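Local structure of esterase (uncultured bacterium FLS12, 4RGY) at residues G213-Y219 against E240-H245; E42-L46 against F111-T115; V81-Y86 against M127-G131; P206-Q210 against R256-P262. The protein acts as a low-temperature-active alkaline esterase of the alpha/beta-hydrolase clan, cleaving ester bonds. All blocks are in the same frame, centred on the assembly; numbering follows the deposited sequence.

Interaction 1: residues G213-Y219 against E240-H245; sequences GTEDFLY and ESPGEH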
loop_
_atom_site.group_PDB
_atom_site.type_symbol
_atom_site.label_atom_id
_atom_site.label_comp_id
_atom_site.label_asym_id
_atom_site.label_seq_id
_atom_site.Cartn_x
_atom_site.Cartn_y
_atom_site.Cartn_z
ATOM N N GLY A 213 -11.321 -6.198 29.450
ATOM C CA GLY A 213 -10.411 -5.773 30.505
ATOM C C GLY A 213 -11.194 -5.125 31.638
ATOM O O GLY A 213 -12.130 -4.362 31.391
ATOM N N THR A 214 -10.810 -5.411 32.882
ATOM C CA THR A 214 -11.607 -4.980 34.032
ATOM C C THR A 214 -11.563 -3.471 34.295
ATOM O O THR A 214 -12.365 -2.956 35.077
ATOM C CB THR A 214 -11.243 -5.772 35.320
ATOM O OG1 THR A 214 -9.825 -5.747 35.528
ATOM C CG2 THR A 214 -11.711 -7.222 35.199
ATOM N N GLU A 215 -10.641 -2.766 33.642
ATOM C CA GLU A 215 -10.550 -1.310 33.774
ATOM C C GLU A 215 -11.048 -0.563 32.538
ATOM O O GLU A 215 -10.935 0.658 32.457
ATOM C CB GLU A 215 -9.117 -0.875 34.105
ATOM C CG GLU A 215 -8.625 -1.307 35.483
ATOM C CD GLU A 215 -8.374 -2.796 35.567
ATOM O OE1 GLU A 215 -7.566 -3.301 34.767
ATOM O OE2 GLU A 215 -8.996 -3.461 36.425
ATOM N N ASP A 216 -11.611 -1.297 31.586
ATOM C CA ASP A 216 -12.169 -0.703 30.378
ATOM C C ASP A 216 -13.403 0.105 30.745
ATOM O O ASP A 216 -14.168 -0.287 31.626
ATOM C CB ASP A 216 -12.549 -1.826 29.405
ATOM C CG ASP A 216 -12.754 -1.343 27.972
ATOM O OD1 ASP A 216 -13.581 -0.439 27.745
ATOM O OD2 ASP A 216 -12.078 -1.890 27.067
ATOM N N PHE A 217 -13.612 1.234 30.072
ATOM C CA PHE A 217 -14.822 2.018 30.296
ATOM C C PHE A 217 -16.069 1.205 29.960
ATOM O O PHE A 217 -17.146 1.459 30.503
ATOM C CB PHE A 217 -14.793 3.347 29.519
ATOM C CG PHE A 217 -14.876 3.198 28.025
ATOM C CD1 PHE A 217 -13.909 2.489 27.324
ATOM C CD2 PHE A 217 -15.898 3.811 27.315
ATOM C CE1 PHE A 217 -13.980 2.357 25.959
ATOM C CE2 PHE A 217 -15.975 3.693 25.946
ATOM C CZ PHE A 217 -15.012 2.968 25.264
ATOM N N LEU A 218 -15.909 0.206 29.095
ATOM C CA LEU A 218 -17.025 -0.637 28.674
ATOM C C LEU A 218 -17.220 -1.860 29.569
ATOM O O LEU A 218 -18.061 -2.715 29.275
ATOM C CB LEU A 218 -16.823 -1.094 27.223
ATOM C CG LEU A 218 -16.912 0.020 26.182
ATOM C CD1 LEU A 218 -16.432 -0.470 24.817
ATOM C CD2 LEU A 218 -18.335 0.557 26.107
ATOM N N TYR A 219 -16.464 -1.947 30.661
ATOM C CA TYR A 219 -16.531 -3.141 31.503
ATOM C C TYR A 219 -17.931 -3.381 32.072
ATOM O O TYR A 219 -18.440 -4.503 32.020
ATOM C CB TYR A 219 -15.505 -3.084 32.634
ATOM C CG TYR A 219 -15.558 -4.298 33.535
ATOM C CD1 TYR A 219 -15.218 -5.554 33.058
ATOM C CD2 TYR A 219 -15.975 -4.192 34.858
ATOM C CE1 TYR A 219 -15.272 -6.668 33.867
ATOM C CE2 TYR A 219 -16.019 -5.304 35.683
ATOM C CZ TYR A 219 -15.675 -6.538 35.178
ATOM O OH TYR A 219 -15.723 -7.660 35.977
ATOM N N GLU A 240 -12.214 -12.376 31.629
ATOM C CA GLU A 240 -11.873 -11.022 32.020
ATOM C C GLU A 240 -10.547 -11.078 32.759
ATOM O O GLU A 240 -10.180 -12.122 33.304
ATOM C CB GLU A 240 -12.962 -10.408 32.904
ATOM C CG GLU A 240 -13.082 -11.062 34.272
ATOM C CD GLU A 240 -14.118 -10.386 35.155
ATOM O OE1 GLU A 240 -15.108 -9.841 34.629
ATOM O OE2 GLU A 240 -13.933 -10.400 36.391
ATOM N N SER A 241 -9.834 -9.957 32.767
ATOM C CA SER A 241 -8.520 -9.855 33.396
ATOM C C SER A 241 -8.143 -8.380 33.361
ATOM O O SER A 241 -8.820 -7.598 32.702
ATOM C CB SER A 241 -7.490 -10.715 32.651
ATOM O OG SER A 241 -7.364 -10.325 31.294
ATOM N N PRO A 242 -7.078 -7.980 34.080
ATOM C CA PRO A 242 -6.718 -6.558 34.054
ATOM C C PRO A 242 -6.471 -6.031 32.646
ATOM O O PRO A 242 -5.839 -6.704 31.828
ATOM C CB PRO A 242 -5.422 -6.523 34.865
ATOM C CG PRO A 242 -5.577 -7.644 35.829
ATOM C CD PRO A 242 -6.262 -8.728 35.054
ATOM N N GLY A 243 -6.981 -4.840 32.365
ATOM C CA GLY A 243 -6.821 -4.275 31.041
ATOM C C GLY A 243 -7.719 -3.092 30.779
ATOM O O GLY A 243 -8.759 -2.910 31.419
ATOM N N GLU A 244 -7.296 -2.279 29.821
ATOM C CA GLU A 244 -8.046 -1.123 29.380
ATOM C C GLU A 244 -8.417 -1.287 27.906
ATOM O O GLU A 244 -8.172 -2.342 27.304
ATOM C CB GLU A 244 -7.220 0.146 29.596
ATOM C CG GLU A 244 -6.717 0.310 31.029
ATOM C CD GLU A 244 -6.030 1.639 31.261
ATOM O OE1 GLU A 244 -5.013 1.907 30.592
ATOM O OE2 GLU A 244 -6.509 2.415 32.113
ATOM N N HIS A 245 -8.996 -0.241 27.330
ATOM C CA HIS A 245 -9.397 -0.249 25.924
ATOM C C HIS A 245 -8.191 0.097 25.067
ATOM O O HIS A 245 -8.070 1.216 24.562
ATOM C CB HIS A 245 -10.515 0.771 25.691
ATOM C CG HIS A 245 -11.424 0.436 24.546
ATOM N ND1 HIS A 245 -12.339 -0.591 24.605
ATOM C CD2 HIS A 245 -11.572 1.004 23.323
ATOM C CE1 HIS A 245 -13.012 -0.647 23.469
ATOM N NE2 HIS A 245 -12.566 0.310 22.673
HETATM O O HOH W 1 -10.538 -3.959 27.611
#

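Interaction 2: residues E42-L46 against F111-T115; sequences EHPTL and FPLAT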
loop_
_atom_site.group_PDB
_atom_site.type_symbol
_atom_site.label_atom_id
_atom_site.label_comp_id
_atom_site.label_asym_id
_atom_site.label_seq_id
_atom_site.Cartn_x
_atom_site.Cartn_y
_atom_site.Cartn_z
ATOM N N GLU A 42 -10.279 -23.507 -0.573
ATOM C CA GLU A 42 -11.316 -22.805 0.172
ATOM C C GLU A 42 -10.933 -22.698 1.638
ATOM O O GLU A 42 -11.413 -23.464 2.480
ATOM C CB GLU A 42 -12.658 -23.515 0.019
ATOM C CG GLU A 42 -13.148 -23.596 -1.416
ATOM C CD GLU A 42 -14.334 -24.527 -1.560
ATOM O OE1 GLU A 42 -14.117 -25.731 -1.818
ATOM O OE2 GLU A 42 -15.479 -24.054 -1.412
ATOM N N HIS A 43 -10.070 -21.735 1.937
ATOM C CA HIS A 43 -9.553 -21.564 3.283
ATOM C C HIS A 43 -10.643 -21.128 4.237
ATOM O O HIS A 43 -11.417 -20.240 3.916
ATOM C CB HIS A 43 -8.440 -20.514 3.287
ATOM C CG HIS A 43 -7.169 -20.991 2.655
ATOM N ND1 HIS A 43 -6.352 -21.919 3.259
ATOM C CD2 HIS A 43 -6.582 -20.679 1.476
ATOM C CE1 HIS A 43 -5.309 -22.159 2.485
ATOM N NE2 HIS A 43 -5.424 -21.422 1.392
ATOM N N PRO A 44 -10.693 -21.752 5.424
ATOM C CA PRO A 44 -11.535 -21.199 6.485
ATOM C C PRO A 44 -11.132 -19.743 6.698
ATOM O O PRO A 44 -9.950 -19.393 6.537
ATOM C CB PRO A 44 -11.168 -22.052 7.701
ATOM C CG PRO A 44 -10.693 -23.351 7.118
ATOM C CD PRO A 44 -9.987 -22.972 5.852
ATOM N N THR A 45 -12.107 -18.902 7.019
ATOM C CA THR A 45 -11.875 -17.465 7.034
ATOM C C THR A 45 -12.384 -16.814 8.303
ATOM O O THR A 45 -13.527 -17.030 8.721
ATOM C CB THR A 45 -12.527 -16.789 5.813
ATOM O OG1 THR A 45 -11.934 -17.324 4.622
ATOM C CG2 THR A 45 -12.297 -15.271 5.828
ATOM N N LEU A 46 -11.517 -16.014 8.916
ATOM C CA LEU A 46 -11.919 -15.157 10.024
ATOM C C LEU A 46 -12.110 -13.729 9.524
ATOM O O LEU A 46 -11.184 -13.123 8.982
ATOM C CB LEU A 46 -10.861 -15.190 11.130
ATOM C CG LEU A 46 -10.979 -14.156 12.250
ATOM C CD1 LEU A 46 -12.208 -14.438 13.104
ATOM C CD2 LEU A 46 -9.718 -14.139 13.116
ATOM N N PHE A 111 -10.639 -14.110 -3.552
ATOM C CA PHE A 111 -9.687 -14.998 -2.892
ATOM C C PHE A 111 -10.262 -16.398 -2.703
ATOM O O PHE A 111 -11.483 -16.580 -2.714
ATOM C CB PHE A 111 -9.263 -14.409 -1.532
ATOM C CG PHE A 111 -8.525 -13.096 -1.639
ATOM C CD1 PHE A 111 -7.238 -13.051 -2.165
ATOM C CD2 PHE A 111 -9.115 -11.918 -1.211
ATOM C CE1 PHE A 111 -6.558 -11.846 -2.263
ATOM C CE2 PHE A 111 -8.434 -10.709 -1.310
ATOM C CZ PHE A 111 -7.151 -10.683 -1.834
ATOM N N PRO A 112 -9.386 -17.397 -2.529
ATOM C CA PRO A 112 -9.838 -18.786 -2.390
ATOM C C PRO A 112 -10.317 -19.062 -0.967
ATOM O O PRO A 112 -9.683 -19.796 -0.203
ATOM C CB PRO A 112 -8.578 -19.589 -2.737
ATOM C CG PRO A 112 -7.455 -18.705 -2.340
ATOM C CD PRO A 112 -7.919 -17.302 -2.632
ATOM N N LEU A 113 -11.453 -18.454 -0.636
ATOM C CA LEU A 113 -12.020 -18.522 0.704
ATOM C C LEU A 113 -13.224 -19.451 0.768
ATOM O O LEU A 113 -14.023 -19.521 -0.170
ATOM C CB LEU A 113 -12.440 -17.124 1.152
ATOM C CG LEU A 113 -11.384 -16.022 1.049
ATOM C CD1 LEU A 113 -11.961 -14.738 1.613
ATOM C CD2 LEU A 113 -10.108 -16.390 1.773
ATOM N N ALA A 114 -13.349 -20.153 1.891
ATOM C CA ALA A 114 -14.512 -21.006 2.149
ATOM C C ALA A 114 -15.807 -20.211 2.232
ATOM O O ALA A 114 -15.804 -19.014 2.524
ATOM C CB ALA A 114 -14.313 -21.797 3.431
ATOM N N THR A 115 -16.915 -20.901 1.989
ATOM C CA THR A 115 -18.245 -20.323 2.131
ATOM C C THR A 115 -19.015 -21.016 3.249
ATOM O O THR A 115 -19.902 -20.428 3.860
ATOM C CB THR A 115 -19.040 -20.451 0.818
ATOM O OG1 THR A 115 -18.986 -21.808 0.358
ATOM C CG2 THR A 115 -18.435 -19.568 -0.246
HETATM O O HOH W 2 -16.893 -23.616 1.639
#

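Interaction 3: residues V81-Y86 against M127-G131; sequences VHRSFY and MGGYG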
loop_
_atom_site.group_PDB
_atom_site.type_symbol
_atom_site.label_atom_id
_atom_site.label_comp_id
_atom_site.label_asym_id
_atom_site.label_seq_id
_atom_site.Cartn_x
_atom_site.Cartn_y
_atom_site.Cartn_z
ATOM N N VAL A 81 -15.371 -0.006 8.055
ATOM C CA VAL A 81 -16.763 0.444 8.088
ATOM C C VAL A 81 -16.939 1.848 8.655
ATOM O O VAL A 81 -18.057 2.231 9.037
ATOM C CB VAL A 81 -17.681 -0.520 8.867
ATOM C CG1 VAL A 81 -17.615 -1.912 8.249
ATOM C CG2 VAL A 81 -17.294 -0.557 10.350
ATOM N N HIS A 82 -15.847 2.605 8.719
ATOM C CA HIS A 82 -15.901 3.981 9.214
ATOM C C HIS A 82 -16.530 4.028 10.612
ATOM O O HIS A 82 -16.305 3.108 11.398
ATOM C CB HIS A 82 -16.587 4.868 8.177
ATOM C CG HIS A 82 -15.963 4.739 6.825
ATOM N ND1 HIS A 82 -16.697 4.579 5.671
ATOM C CD2 HIS A 82 -14.661 4.685 6.454
ATOM C CE1 HIS A 82 -15.875 4.456 4.645
ATOM N NE2 HIS A 82 -14.633 4.515 5.093
ATOM N N ARG A 83 -17.297 5.065 10.944
ATOM C CA ARG A 83 -17.855 5.182 12.290
ATOM C C ARG A 83 -19.330 4.778 12.291
ATOM O O ARG A 83 -20.191 5.508 12.783
ATOM C CB ARG A 83 -17.664 6.600 12.839
ATOM C CG ARG A 83 -16.202 7.014 13.016
ATOM C CD ARG A 83 -16.085 8.476 13.449
ATOM N NE ARG A 83 -16.811 8.708 14.698
ATOM C CZ ARG A 83 -16.260 8.636 15.908
ATOM N NH1 ARG A 83 -14.963 8.373 16.044
ATOM N NH2 ARG A 83 -17.007 8.846 16.986
ATOM N N SER A 84 -19.612 3.593 11.759
ATOM C CA SER A 84 -20.988 3.182 11.478
ATOM C C SER A 84 -21.604 2.205 12.468
ATOM O O SER A 84 -22.796 1.932 12.394
ATOM C CB SER A 84 -21.023 2.500 10.127
ATOM O OG SER A 84 -20.300 1.285 10.176
ATOM N N PHE A 85 -20.805 1.664 13.376
ATOM C CA PHE A 85 -21.293 0.602 14.243
ATOM C C PHE A 85 -21.909 -0.566 13.452
ATOM O O PHE A 85 -22.814 -1.234 13.940
ATOM C CB PHE A 85 -22.266 1.149 15.314
ATOM C CG PHE A 85 -21.609 1.395 16.633
ATOM C CD1 PHE A 85 -20.893 2.564 16.862
ATOM C CD2 PHE A 85 -21.663 0.436 17.633
ATOM C CE1 PHE A 85 -20.257 2.774 18.068
ATOM C CE2 PHE A 85 -21.032 0.643 18.849
ATOM C CZ PHE A 85 -20.334 1.816 19.065
ATOM N N TYR A 86 -21.393 -0.834 12.253
ATOM C CA TYR A 86 -21.839 -2.012 11.495
ATOM C C TYR A 86 -23.355 -1.976 11.292
ATOM O O TYR A 86 -24.035 -2.998 11.354
ATOM C CB TYR A 86 -21.363 -3.306 12.201
ATOM C CG TYR A 86 -19.851 -3.306 12.310
ATOM C CD1 TYR A 86 -19.060 -3.807 11.286
ATOM C CD2 TYR A 86 -19.214 -2.750 13.415
ATOM C CE1 TYR A 86 -17.676 -3.769 11.357
ATOM C CE2 TYR A 86 -17.826 -2.711 13.500
ATOM C CZ TYR A 86 -17.066 -3.220 12.463
ATOM O OH TYR A 86 -15.694 -3.167 12.498
ATOM N N MET A 127 -16.630 -1.689 19.028
ATOM C CA MET A 127 -17.593 -1.505 17.991
ATOM C C MET A 127 -17.662 -2.747 17.134
ATOM O O MET A 127 -18.746 -3.155 16.746
ATOM C CB MET A 127 -17.159 -0.298 17.160
ATOM C CG MET A 127 -18.198 0.141 16.161
ATOM S SD MET A 127 -17.733 1.565 15.153
ATOM C CE MET A 127 -16.660 0.790 13.956
ATOM N N GLY A 128 -16.499 -3.334 16.838
ATOM C CA GLY A 128 -16.425 -4.555 16.057
ATOM C C GLY A 128 -16.797 -5.807 16.828
ATOM O O GLY A 128 -17.138 -6.828 16.224
ATOM N N GLY A 129 -16.706 -5.749 18.155
ATOM C CA GLY A 129 -17.213 -6.833 18.985
ATOM C C GLY A 129 -18.735 -6.833 18.950
ATOM O O GLY A 129 -19.373 -7.890 18.856
ATOM N N TYR A 130 -19.325 -5.645 19.016
ATOM C CA TYR A 130 -20.758 -5.484 18.782
ATOM C C TYR A 130 -21.114 -6.024 17.387
ATOM O O TYR A 130 -22.055 -6.804 17.205
ATOM C CB TYR A 130 -21.145 -4.000 18.896
ATOM C CG TYR A 130 -22.535 -3.720 18.371
ATOM C CD1 TYR A 130 -23.648 -3.915 19.180
ATOM C CD2 TYR A 130 -22.739 -3.269 17.070
ATOM C CE1 TYR A 130 -24.927 -3.688 18.707
ATOM C CE2 TYR A 130 -24.013 -3.042 16.582
ATOM C CZ TYR A 130 -25.104 -3.240 17.407
ATOM O OH TYR A 130 -26.365 -3.012 16.921
ATOM N N GLY A 131 -20.331 -5.630 16.384
ATOM C CA GLY A 131 -20.587 -6.093 15.033
ATOM C C GLY A 131 -20.481 -7.603 14.877
ATOM O O GLY A 131 -21.293 -8.203 14.175
#

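Interaction 4: residues P206-Q210 against R256-P262; sequences PKLYQ and RVLAWLP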
loop_
_atom_site.group_PDB
_atom_site.type_symbol
_atom_site.label_atom_id
_atom_site.label_comp_id
_atom_site.label_asym_id
_atom_site.label_seq_id
_atom_site.Cartn_x
_atom_site.Cartn_y
_atom_site.Cartn_z
ATOM N N PRO A 206 -23.934 -20.359 16.999
ATOM C CA PRO A 206 -22.477 -20.325 16.859
ATOM C C PRO A 206 -21.810 -20.488 18.217
ATOM O O PRO A 206 -22.459 -20.248 19.247
ATOM C CB PRO A 206 -22.213 -18.910 16.327
ATOM C CG PRO A 206 -23.527 -18.431 15.783
ATOM C CD PRO A 206 -24.558 -19.069 16.661
ATOM N N LYS A 207 -20.550 -20.904 18.226
ATOM C CA LYS A 207 -19.731 -20.792 19.423
ATOM C C LYS A 207 -19.607 -19.295 19.712
ATOM O O LYS A 207 -19.423 -18.504 18.780
ATOM C CB LYS A 207 -18.351 -21.404 19.163
ATOM C CG LYS A 207 -17.740 -22.097 20.370
ATOM C CD LYS A 207 -16.352 -22.646 20.056
ATOM C CE LYS A 207 -15.789 -23.371 21.271
ATOM N NZ LYS A 207 -14.404 -23.843 21.032
ATOM N N LEU A 208 -19.740 -18.897 20.974
ATOM C CA LEU A 208 -19.776 -17.471 21.325
ATOM C C LEU A 208 -18.748 -17.137 22.382
ATOM O O LEU A 208 -18.606 -17.859 23.368
ATOM C CB LEU A 208 -21.180 -17.077 21.808
ATOM C CG LEU A 208 -22.263 -17.216 20.739
ATOM C CD1 LEU A 208 -23.653 -17.223 21.362
ATOM C CD2 LEU A 208 -22.170 -16.116 19.680
ATOM N N TYR A 209 -18.030 -16.035 22.178
ATOM C CA TYR A 209 -16.943 -15.633 23.054
ATOM C C TYR A 209 -17.109 -14.170 23.415
ATOM O O TYR A 209 -17.429 -13.337 22.558
ATOM C CB TYR A 209 -15.581 -15.867 22.363
ATOM C CG TYR A 209 -14.367 -15.420 23.153
ATOM C CD1 TYR A 209 -13.994 -14.083 23.192
ATOM C CD2 TYR A 209 -13.578 -16.340 23.844
ATOM C CE1 TYR A 209 -12.891 -13.667 23.917
ATOM C CE2 TYR A 209 -12.461 -15.931 24.563
ATOM C CZ TYR A 209 -12.128 -14.593 24.600
ATOM O OH TYR A 209 -11.030 -14.167 25.319
ATOM N N GLN A 210 -16.844 -13.855 24.670
ATOM C CA GLN A 210 -16.848 -12.481 25.141
ATOM C C GLN A 210 -15.717 -12.268 26.124
ATOM O O GLN A 210 -15.581 -13.035 27.078
ATOM C CB GLN A 210 -18.170 -12.173 25.846
ATOM C CG GLN A 210 -18.213 -10.798 26.496
ATOM C CD GLN A 210 -19.409 -10.591 27.423
ATOM O OE1 GLN A 210 -20.151 -11.526 27.741
ATOM N NE2 GLN A 210 -19.594 -9.358 27.859
ATOM N N ARG A 256 -5.999 -16.012 22.307
ATOM C CA ARG A 256 -6.910 -16.914 23.004
ATOM C C ARG A 256 -8.139 -17.182 22.146
ATOM O O ARG A 256 -8.615 -18.311 22.060
ATOM C CB ARG A 256 -7.300 -16.331 24.357
ATOM C CG ARG A 256 -6.098 -16.065 25.262
ATOM C CD ARG A 256 -6.537 -15.608 26.642
ATOM N NE ARG A 256 -7.377 -16.607 27.293
ATOM C CZ ARG A 256 -6.915 -17.644 27.986
ATOM N NH1 ARG A 256 -5.604 -17.833 28.116
ATOM N NH2 ARG A 256 -7.759 -18.502 28.542
ATOM N N VAL A 257 -8.642 -16.150 21.479
ATOM C CA VAL A 257 -9.768 -16.339 20.578
ATOM C C VAL A 257 -9.405 -17.303 19.449
ATOM O O VAL A 257 -10.193 -18.185 19.106
ATOM C CB VAL A 257 -10.261 -15.004 20.000
ATOM C CG1 VAL A 257 -11.232 -15.238 18.846
ATOM C CG2 VAL A 257 -10.921 -14.170 21.101
ATOM N N LEU A 258 -8.213 -17.142 18.873
ATOM C CA LEU A 258 -7.776 -18.026 17.799
ATOM C C LEU A 258 -7.730 -19.494 18.243
ATOM O O LEU A 258 -8.160 -20.374 17.507
ATOM C CB LEU A 258 -6.420 -17.579 17.243
ATOM C CG LEU A 258 -6.424 -16.279 16.427
ATOM C CD1 LEU A 258 -5.000 -15.846 16.156
ATOM C CD2 LEU A 258 -7.191 -16.435 15.120
ATOM N N ALA A 259 -7.230 -19.747 19.448
ATOM C CA ALA A 259 -7.150 -21.114 19.969
ATOM C C ALA A 259 -8.527 -21.712 20.211
ATOM O O ALA A 259 -8.712 -22.935 20.158
ATOM C CB ALA A 259 -6.332 -21.144 21.250
ATOM N N TRP A 260 -9.486 -20.837 20.484
ATOM C CA TRP A 260 -10.850 -21.208 20.822
ATOM C C TRP A 260 -11.718 -21.491 19.594
ATOM O O TRP A 260 -12.740 -22.171 19.694
ATOM C CB TRP A 260 -11.445 -20.090 21.681
ATOM C CG TRP A 260 -12.948 -20.052 21.834
ATOM C CD1 TRP A 260 -13.695 -20.632 22.825
ATOM C CD2 TRP A 260 -13.871 -19.347 21.000
ATOM N NE1 TRP A 260 -15.029 -20.342 22.644
ATOM C CE2 TRP A 260 -15.164 -19.547 21.535
ATOM C CE3 TRP A 260 -13.733 -18.556 19.856
ATOM C CZ2 TRP A 260 -16.305 -19.004 20.950
ATOM C CZ3 TRP A 260 -14.863 -18.017 19.278
ATOM C CH2 TRP A 260 -16.136 -18.241 19.825
ATOM N N LEU A 261 -11.320 -20.975 18.432
ATOM C CA LEU A 261 -12.117 -21.166 17.222
ATOM C C LEU A 261 -12.330 -22.646 16.932
ATOM O O LEU A 261 -11.406 -23.444 17.059
ATOM C CB LEU A 261 -11.451 -20.508 16.013
ATOM C CG LEU A 261 -11.360 -18.980 15.961
ATOM C CD1 LEU A 261 -10.648 -18.549 14.683
ATOM C CD2 LEU A 261 -12.737 -18.327 16.070
ATOM N N PRO A 262 -13.556 -23.021 16.546
ATOM C CA PRO A 262 -13.819 -24.417 16.172
ATOM C C PRO A 262 -13.344 -24.688 14.744
ATOM O O PRO A 262 -14.136 -24.918 13.825
ATOM C CB PRO A 262 -15.337 -24.518 16.283
ATOM C CG PRO A 262 -15.824 -23.135 15.954
ATOM C CD PRO A 262 -14.780 -22.199 16.527
#

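Interaction 1: residues G213-Y219 against E240-H245
Asp-216 and His-245 form the closely fitted end of this contact. With CG of Asp-216 anti to the backbone N (chi1 -163°), the carboxylate reaches the edge of the imidazole, and OD2 accepts from His-245 ND1 at 2.8 Å through its syn lone pair. The donor bond lies in the ring plane, yet the carboxylate stands at 89° to it. Two further grips fix the acid: Leu-218 N donates to Asp-216 OD1 at 2.8 Å, closing an Asx turn, and a water bonded to Asp-216 OD2 also joins Gly-213 N to Glu-244 O. Over one imidazole face comes the edge of Phe-217, whose CE1 is 3.5 Å from His-245 CG, an edge-to-face pair with planes at 84°. The two loops follow strands 207-213 and 236-241, as the acid and histidine loops do in alpha/beta-hydrolases, and together with Ser-126, weakly bonded to His-245 NE2, they are consistent with a Ser-His-Asp triad. Replacing Asp-216 by an alanine would probably leave His-245 ND1 and Leu-218 N without their carboxylate partner and the imidazole freer to turn. The solvent side is held by polar bonds rather than by ring packing, and lies round exposed Glu-215. The side chain of Glu-215 is bent, and its OE1 receives Gly-243 N at 2.9 Å while OE2 takes the Thr-214 hydroxyl; Glu-215 N donates to Gly-243 O at 2.9 Å. At the far end, Tyr-219 OH donates to Glu-240 OE1 at 2.6 Å, an oxygen that Tyr-238 OH also meets.

Interaction 2: residues E42-L46 against F111-T115
His-43 and the 112-114 backbone are clasped by two nearly straight hydrogen bonds, His-43 N to Pro-112 O at 2.9 Å and Ala-114 N to His-43 O at 2.8 Å, which make a single bridge between His-43 and Leu-113. His-43 O has a second donor: Thr-45 OG1 reaches it at 3.0 Å from the face of the carbonyl plane opposite to Ala-114 N. That hydroxyl is set beside its own backbone N (chi1 -61°), a position that also lays Thr-45 OG1 3.5 Å from Leu-113 CB, the threonine and leucine side chains crossing at about a right angle. Ala-114 CB closes on the same carbonyl, 3.3 Å from His-43 O. The clasp sits at the start of strand 45-49 and in the beta-alpha-beta connection that runs from strand 75-79 through helix 95-110 to strand 120-125, the three strands all belonging to the parallel part of the central sheet. Farther out, an inverse gamma turn centred on Pro-112 presents its carbonyl to His-43. Leu-113 turns from the bridge to pack on Ala-75, Val-77 and Ala-107, while Arg-108 NE binds Ala-114 O. Pro-112 is also packed against Phe-110 of the second subunit.

Interaction 3: residues V81-Y86 against M127-G131
Met-127 lies across the face of Phe-85 at the start of helix 127-138, just past Ser-126 of a GxSxG sequence that fits a nucleophile elbow; the loop 81-86 packs against the first turn of that helix. Met-127 CG stands almost squarely over the aromatic ring, 3.6 Å from the Phe-85 centroid and 7° off the normal, with SD oblique to the ring in a Met-aromatic contact. Met-127 then bends at its last torsion (chi3 79°), which turns its CE away from Phe-85 toward His-82 O (3.5 Å), Tyr-86 CE2 (3.7 Å) and Val-81 CG2 (3.9 Å). Phe-85 meets Tyr-130 differently, its edge directed at the tyrosine face in an offset T-shaped pair, centroids 5.8 Å apart and planes at 62°. Ile-177 and Ala-152 add to the apolar surroundings of Phe-85. With Phe-85 replaced by an alanine, a gap is likely to open beside Met-127 and Tyr-130, and the thioether would lose the ring it packs on. Tyr-86 instead leans on helix backbone where glycines leave room: its ring lies close to Gly-131, and its hydroxyl is bonded to His-50 O, while that of Tyr-130 binds His-189 O. Tyr-86 CE2 comes within 3.4 Å of Gly-128 CA. The buried amide Phe-85 N has no hydrogen-bond partner and faces Met-127 SD at 3.6 Å.

Interaction 4: residues P206-Q210 against R256-P262
Strand 207-210 and helix 256-260 run nearly antiparallel, at 167°, with their axes 10.3 Å apart, and the gap is bridged chiefly by Trp-260, Lys-207 and Tyr-209. The indole projects from the helix with CG anti to the backbone N (chi1 163°) and slots between the two strand side chains. Over one face lies Tyr-209 CB, 3.6 Å from the centroid of the Trp-260 six-membered ring. Across the opposite face the extended Lys-207 chain runs in the reverse direction, and its NZ stands 4.0 Å from the centroid of the Trp-260 five-membered ring in a cation-pi contact. The tip of the indole presses on the strand itself, Trp-260 CZ2 lying 3.4 Å from Leu-208 C. This is the helix-on-sheet layering of the alpha/beta-hydrolase fold, in which helix 247-260 follows the edge strand 236-241 and packs back over strands 145-149 and 207-213. Lys-207 NZ also donates to Trp-260 O at 2.7 Å, in the carbonyl plane; a positive charge at the C-terminal end of a helix is likely to be electrostatically favourable. Tyr-209 turns its ring edge toward the indole face, planes at 60°, while Val-257 CG2 sits over one face of the Tyr-209 ring, 3.7 Å from its centroid. Glu-239, on the neighbouring strand 236-241, serves both segments: OE1 accepts from the Tyr-209 hydroxyl and OE2 forms a salt bridge with Arg-256 NH2. Just beyond the helix, Pro-262 CD rests 3.9 Å from Lys-207 CD.

Interactions 1 and 3 flank the probable active site: the first holds the acid and histidine of the putative triad, the second begins directly after Ser-126, and their nearest atoms are about 6 Å apart although their centres are 19 Å apart. Interaction 4 lies farther back along the same part of the sheet, its centre 19 Å from that of interaction 1; strand 207-213 runs from one to the other, and strand 236-241 leads through the histidine loop into helix 247-260. Interaction 2 is remote from this site, its centre 32 Å from that of interaction 1 and on the opposite side of the chain's centre. It touches interaction 4, however, where Leu-46 CD2 packs 4.0 Å from Leu-258 CD2.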